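Local structure of N-acetylneuraminate epimerase (Escherichia coli, 2UVK) at residues Val70-Ile74 against Met109-Thr114; His104-Gly108 against Asn167-Leu171; Gly184-Trp188 against Lys230-Leu234. The protein catalyses the conversion of the alpha-anomer of N-acetylneuraminic acid to the beta-anomer, speeding the equilibrium between the two forms of this sialic acid. One frame throughout, in Å; residues are numbered along the deposited sequence. Where two conformers were deposited one is given.

Contact 1 of 3, residues Val70-Ile74 against Met109-Thr114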
# COMPACT_ATOMS: atom_id res chain seq x y z
N VAL B 70 18.67 6.40 5.40
CA VAL B 70 17.93 5.50 6.30
C VAL B 70 16.45 5.53 5.90
O VAL B 70 15.89 6.60 5.70
CB VAL B 70 18.10 5.89 7.79
CG1 VAL B 70 17.22 5.01 8.69
CG2 VAL B 70 19.57 5.78 8.20
N PHE B 71 15.88 4.34 5.77
CA PHE B 71 14.51 4.14 5.27
C PHE B 71 13.61 3.49 6.34
O PHE B 71 13.86 2.39 6.81
CB PHE B 71 14.55 3.23 4.04
CG PHE B 71 15.40 3.77 2.95
CD1 PHE B 71 14.87 4.60 1.98
CD2 PHE B 71 16.74 3.41 2.90
CE1 PHE B 71 15.69 5.11 0.96
CE2 PHE B 71 17.57 3.91 1.88
CZ PHE B 71 17.04 4.74 0.92
N GLY B 72 12.53 4.19 6.68
CA GLY B 72 11.46 3.60 7.45
C GLY B 72 11.79 3.10 8.83
O GLY B 72 12.54 3.75 9.59
N GLY B 73 11.22 1.94 9.16
CA GLY B 73 11.30 1.32 10.48
C GLY B 73 10.03 1.51 11.29
O GLY B 73 9.08 2.16 10.86
N ILE B 74 10.07 0.92 12.45
CA ILE B 74 8.95 0.95 13.39
C ILE B 74 9.32 1.85 14.58
O ILE B 74 10.35 1.68 15.20
CB ILE B 74 8.70 -0.44 13.96
CG1 ILE B 74 8.28 -1.43 12.86
CG2 ILE B 74 7.58 -0.39 15.03
CD1 ILE B 74 8.43 -2.87 13.30
N MSE B 109 7.52 1.05 5.39
CA MSE B 109 8.72 0.22 5.29
C MSE B 109 9.15 -0.28 6.66
O MSE B 109 9.82 0.44 7.41
CB MSE B 109 9.82 1.04 4.64
CG MSE B 109 9.49 1.39 3.21
SE MSE B 109 10.92 2.45 2.35
CE MSE B 109 10.62 4.14 3.29
N ALA B 110 8.74 -1.49 7.01
CA ALA B 110 9.23 -2.22 8.18
C ALA B 110 9.23 -3.70 7.91
O ALA B 110 8.18 -4.24 7.58
CB ALA B 110 8.38 -1.93 9.44
N GLY B 111 10.41 -4.31 8.01
CA GLY B 111 10.60 -5.67 7.54
C GLY B 111 11.00 -5.73 6.08
O GLY B 111 11.18 -6.81 5.52
N HIS B 112 11.11 -4.57 5.46
CA HIS B 112 11.62 -4.44 4.10
C HIS B 112 13.12 -4.76 4.06
O HIS B 112 13.83 -4.79 5.08
CB HIS B 112 11.36 -3.04 3.58
CG HIS B 112 11.98 -1.97 4.42
ND1 HIS B 112 11.73 -1.85 5.77
CD2 HIS B 112 12.83 -0.97 4.09
CE1 HIS B 112 12.43 -0.83 6.25
NE2 HIS B 112 13.09 -0.27 5.24
N VAL B 113 13.59 -4.97 2.84
CA VAL B 113 15.02 -4.99 2.59
C VAL B 113 15.38 -3.76 1.75
O VAL B 113 14.51 -3.11 1.17
CB VAL B 113 15.47 -6.28 1.85
CG1 VAL B 113 15.24 -7.50 2.74
CG2 VAL B 113 14.81 -6.38 0.48
N THR B 114 16.67 -3.44 1.70
CA THR B 114 17.15 -2.41 0.78
C THR B 114 18.52 -2.80 0.25
O THR B 114 19.37 -3.32 0.98
CB THR B 114 17.20 -1.04 1.51
OG1 THR B 114 15.88 -0.72 1.96
CG2 THR B 114 17.67 0.08 0.60
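The double glycine of a Kelch blade, G72-G73 at the end of strand 67-71, meets the M109-A110 turn that leads into strand 112-117, the first strand of the next propeller blade. G73 N donates to M109 O at 2.7 Å, an almost straight bond (171° at the hydrogen) that comes in nearly along the C=O axis. G72 adds a CA-H...O contact to the same oxygen, its CA 3.6 Å from M109 O. A beta carbon on G72 would collide with that oxygen, and one on G73 would run into the carbonyl O of G72 at its backbone angles, so the fit depends on both glycines. On the other side of G72, F71 O accepts from H112 NE2 at 3.2 Å. This bond is bent, 135° at the hydrogen; F71 O lies near the imidazole plane, while the nitrogen sits above the plane of the carbonyl. The H112 chi1 of 58° tucks CG between its own backbone N and carbonyl carbon and aims the ring at strand 67-71. M109 CB lies over one imidazole face, 3.4 Å above it. M109, a selenomethionine in this crystal, then bends at its end to bring CE to the edge of the F71 ring, with SE 4.1 Å from F71 CB. At the other end I74 CG1 presses on A110 CB at 3.5 Å, a tight pair. With a leucine at H112, F71 O would probably lose this N-H donor and M109 CB the flat face beneath it. The I74 side chain is about 9 Å from that of E209, the predicted proton acceptor. One straight backbone bond and one bent imidazole bond, flanked by apolar pairs, thus join the end of strand 67-71 to the start of the next blade.

Contact 2 of 3, residues His104-Gly108 against Asn167-Leu171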
# COMPACT_ATOMS: atom_id res chain seq x y z
N HIS B 104 8.20 10.70 -0.11
CA HIS B 104 7.10 9.87 0.40
C HIS B 104 7.06 8.51 -0.28
O HIS B 104 6.59 8.40 -1.42
CB HIS B 104 5.79 10.61 0.17
CG HIS B 104 5.70 11.86 0.99
ND1 HIS B 104 5.94 13.13 0.48
CD2 HIS B 104 5.45 12.02 2.31
CE1 HIS B 104 5.80 14.00 1.46
NE2 HIS B 104 5.54 13.36 2.58
N ALA B 105 7.56 7.48 0.39
CA ALA B 105 7.50 6.14 -0.17
C ALA B 105 6.04 5.69 -0.26
O ALA B 105 5.25 5.95 0.65
CB ALA B 105 8.31 5.19 0.69
N PRO B 106 5.67 5.03 -1.36
CA PRO B 106 4.30 4.61 -1.54
C PRO B 106 3.80 3.56 -0.56
O PRO B 106 2.58 3.37 -0.43
CB PRO B 106 4.27 4.09 -2.98
CG PRO B 106 5.66 3.73 -3.25
CD PRO B 106 6.47 4.77 -2.58
N MSE B 107 4.73 2.88 0.10
CA MSE B 107 4.39 1.89 1.13
C MSE B 107 5.19 2.15 2.39
O MSE B 107 6.35 2.58 2.33
CB MSE B 107 4.67 0.46 0.61
CG MSE B 107 3.51 -0.19 -0.19
SE MSE B 107 3.29 0.43 -2.03
CE MSE B 107 4.90 -0.35 -2.84
N GLY B 108 4.58 1.92 3.56
CA GLY B 108 5.35 1.91 4.77
C GLY B 108 6.46 0.89 4.62
O GLY B 108 6.37 -0.04 3.80
N ASN B 167 4.57 -6.43 1.25
CA ASN B 167 4.85 -5.67 0.04
C ASN B 167 5.64 -6.49 -0.97
O ASN B 167 6.82 -6.80 -0.73
CB ASN B 167 5.65 -4.41 0.36
CG ASN B 167 5.79 -3.49 -0.83
OD1 ASN B 167 5.14 -3.69 -1.85
ND2 ASN B 167 6.61 -2.43 -0.68
N LYS B 168 4.99 -6.84 -2.08
CA LYS B 168 5.65 -7.60 -3.15
C LYS B 168 6.24 -6.69 -4.23
O LYS B 168 6.94 -7.17 -5.12
CB LYS B 168 4.69 -8.60 -3.82
CG LYS B 168 3.58 -8.00 -4.62
CD LYS B 168 2.78 -9.06 -5.38
CE LYS B 168 1.68 -8.48 -6.21
NZ LYS B 168 1.11 -9.56 -7.11
N PHE B 169 5.95 -5.39 -4.17
CA PHE B 169 6.46 -4.44 -5.15
C PHE B 169 7.92 -4.15 -4.92
O PHE B 169 8.41 -4.23 -3.80
CB PHE B 169 5.67 -3.14 -5.14
CG PHE B 169 4.26 -3.30 -5.59
CD1 PHE B 169 3.96 -3.34 -6.94
CD2 PHE B 169 3.23 -3.41 -4.67
CE1 PHE B 169 2.66 -3.46 -7.36
CE2 PHE B 169 1.93 -3.53 -5.09
CZ PHE B 169 1.65 -3.57 -6.45
N LEU B 170 8.61 -3.81 -6.01
CA LEU B 170 9.99 -3.35 -5.95
C LEU B 170 9.98 -1.85 -6.25
O LEU B 170 9.46 -1.41 -7.28
CB LEU B 170 10.84 -4.08 -7.00
CG LEU B 170 12.35 -3.80 -6.99
CD1 LEU B 170 13.00 -4.30 -5.75
CD2 LEU B 170 13.00 -4.44 -8.23
N LEU B 171 10.53 -1.07 -5.32
CA LEU B 171 10.54 0.39 -5.40
C LEU B 171 11.98 0.85 -5.58
O LEU B 171 12.89 0.21 -5.06
CB LEU B 171 10.00 0.97 -4.08
CG LEU B 171 8.68 0.39 -3.51
CD1 LEU B 171 8.38 1.07 -2.14
CD2 LEU B 171 7.54 0.54 -4.47
O HOH W 1 7.88 -1.64 1.85
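M107 and N167 make the nearest backbone approach here, 7.7 Å between their CA atoms, so the loop 104-108 that joins two propeller blades meets the start of strand 169-174 through side chains and a water. M107, a selenomethionine with two deposited conformers, crosses N167 at about a right angle. In the conformer described, its chain bends at chi2 (77°) and again at chi3, turning CE in among N167, F169 and L171. For this conformer only, CE is 3.7 Å from F169 CB and 3.5 Å from N167 ND2; its still closer approach to L171 is doubtful. The CG corner of the P106 ring meets the L171 methyl CD2 at 3.9 Å. The amide of N167 works at both ends. Its OD1 accepts from F169 N at 3.0 Å, closing an Asx turn, with the donor well above the carbonyl plane. ND2 donates to a water at 2.9 Å, and that water donates in turn to G108 O at 2.9 Å. F165 of the second subunit packs on P106, M107 and L171, while N128 of that subunit donates to P106 O, which places the contact at the dimer interface. In this conformer the selenoether arm packs on the apolar side, and its two positions suggest a loosely held end, while an amide pinned by its own turn carries the single water bridge between the segments.

Contact 3 of 3, residues Gly184-Trp188 against Lys230-Leu234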
# COMPACT_ATOMS: atom_id res chain seq x y z
N GLY B 184 9.30 -2.69 -10.35
CA GLY B 184 8.90 -4.06 -10.62
C GLY B 184 8.07 -4.64 -9.50
O GLY B 184 7.62 -3.92 -8.63
N GLU B 185 7.86 -5.94 -9.57
CA GLU B 185 7.11 -6.65 -8.54
C GLU B 185 7.32 -8.13 -8.64
O GLU B 185 7.54 -8.69 -9.73
CB GLU B 185 5.63 -6.33 -8.62
CG GLU B 185 4.95 -6.82 -9.84
CD GLU B 185 3.58 -6.21 -9.98
OE1 GLU B 185 3.52 -5.07 -10.46
OE2 GLU B 185 2.59 -6.87 -9.58
N SER B 186 7.25 -8.77 -7.49
CA SER B 186 7.42 -10.21 -7.44
C SER B 186 6.26 -10.90 -8.12
O SER B 186 5.10 -10.54 -7.91
CB SER B 186 7.46 -10.69 -6.00
OG SER B 186 7.63 -12.08 -5.97
N PRO B 187 6.56 -11.92 -8.94
CA PRO B 187 5.45 -12.76 -9.38
C PRO B 187 4.77 -13.60 -8.30
O PRO B 187 3.71 -14.19 -8.56
CB PRO B 187 6.12 -13.70 -10.39
CG PRO B 187 7.53 -13.19 -10.63
CD PRO B 187 7.87 -12.34 -9.46
N TRP B 188 5.35 -13.64 -7.09
CA TRP B 188 4.91 -14.52 -6.02
C TRP B 188 4.32 -13.71 -4.85
O TRP B 188 3.16 -13.32 -4.92
CB TRP B 188 6.07 -15.43 -5.61
CG TRP B 188 6.50 -16.25 -6.81
CD1 TRP B 188 5.77 -17.21 -7.43
CD2 TRP B 188 7.71 -16.12 -7.57
NE1 TRP B 188 6.45 -17.70 -8.51
CE2 TRP B 188 7.65 -17.05 -8.62
CE3 TRP B 188 8.85 -15.32 -7.45
CZ2 TRP B 188 8.66 -17.19 -9.55
CZ3 TRP B 188 9.85 -15.46 -8.38
CH2 TRP B 188 9.76 -16.40 -9.41
N LYS B 230 14.10 -9.98 -14.36
CA LYS B 230 13.60 -11.34 -14.29
C LYS B 230 13.70 -11.84 -12.85
O LYS B 230 14.70 -11.64 -12.19
CB LYS B 230 14.42 -12.24 -15.22
CG LYS B 230 14.03 -13.70 -15.20
CD LYS B 230 12.73 -13.92 -15.93
CE LYS B 230 12.28 -15.35 -15.79
NZ LYS B 230 10.93 -15.55 -16.39
N TRP B 231 12.63 -12.49 -12.40
CA TRP B 231 12.53 -13.07 -11.06
C TRP B 231 12.53 -14.59 -11.14
O TRP B 231 11.79 -15.17 -11.97
CB TRP B 231 11.21 -12.66 -10.41
CG TRP B 231 11.02 -11.21 -10.21
CD1 TRP B 231 10.79 -10.28 -11.16
CD2 TRP B 231 11.03 -10.51 -8.95
NE1 TRP B 231 10.64 -9.03 -10.59
CE2 TRP B 231 10.81 -9.14 -9.23
CE3 TRP B 231 11.20 -10.90 -7.61
CZ2 TRP B 231 10.72 -8.16 -8.23
CZ3 TRP B 231 11.12 -9.90 -6.60
CH2 TRP B 231 10.91 -8.56 -6.93
N ASN B 232 13.33 -15.23 -10.29
CA ASN B 232 13.48 -16.69 -10.26
C ASN B 232 13.34 -17.19 -8.83
O ASN B 232 13.84 -16.55 -7.88
CB ASN B 232 14.87 -17.10 -10.75
CG ASN B 232 15.14 -16.70 -12.18
OD1 ASN B 232 16.13 -15.99 -12.48
ND2 ASN B 232 14.29 -17.15 -13.09
N LYS B 233 12.67 -18.31 -8.66
CA LYS B 233 12.71 -19.06 -7.43
C LYS B 233 13.89 -19.99 -7.46
O LYS B 233 13.96 -20.87 -8.32
CB LYS B 233 11.46 -19.91 -7.24
CG LYS B 233 10.26 -19.16 -6.74
CD LYS B 233 9.08 -20.11 -6.59
CE LYS B 233 7.92 -19.47 -5.89
NZ LYS B 233 6.79 -20.41 -5.81
N LEU B 234 14.81 -19.81 -6.54
CA LEU B 234 15.96 -20.66 -6.42
C LEU B 234 15.66 -21.81 -5.47
O LEU B 234 14.57 -21.91 -4.91
CB LEU B 234 17.22 -19.89 -5.98
CG LEU B 234 17.72 -18.73 -6.83
CD1 LEU B 234 19.12 -18.30 -6.34
CD2 LEU B 234 17.73 -19.10 -8.32
O HOH W 2 9.16 -6.92 -12.19
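One water accepts from both E185 N, at 3.1 Å, and W231 NE1, at 3.0 Å, tying the outermost strands of two successive propeller blades, 179-185 and 230-233, at the protein surface. The touching parts run only 21° apart, and the chain leaving E185 is laid across one face of the W231 indole. E185 O sits above that face near NE1, but the angle is too poor for a hydrogen bond, which leaves the N-H to the water. Next, S186 CA stands 3.6 Å from the centroid of the six-membered ring, only 4° off the normal, a nearly perpendicular CH-pi contact. P187 CD follows over the five-membered ring, 3.4 Å from W231 CG. The turn after the strand is held by S186: its OG, anti to the backbone N, accepts from W188 N at 3.0 Å in an ST turn; the W188 indole lies toward strand 230-233. The W188 and W231 side chains pass each other heading opposite ways, W188 CZ3 3.7 Å from W231 CB. K233 stays extended beyond CG and passes at a slant over one face of the W188 ring, covering it with its methylenes, while P187 CB approaches the opposite face. The carboxylate of E185 turns elsewhere, to Y182 OH and to K168 of the second subunit in a salt bridge. At the far end K233 CE hangs 3.4 Å from the centroid of the W188 five-membered ring, and its NZ completes a cation-pi contact at 4.1 Å from the same centroid.

All three contacts draw on the four-stranded blade built from strands 112-117, 120-125, 169-174 and 179-185, and they step outward across it. Contact 1 is buried near the middle of the propeller and takes the innermost strand; contact 2, also buried but against the second subunit, takes the third; contact 3, at the surface, takes the outermost. Segments 104-108 and 109-114 follow directly on each other, G108 to M109. Contacts 2 and 3 are probably hydrogen-bonded through neighbouring strands, L170 N to G184 O and S186 N to K168 O. Contact 1 alone has direct hydrogen bonds between its segments; contact 2 relies on apolar packing and a water, contact 3 on indole faces, a lysine and a water.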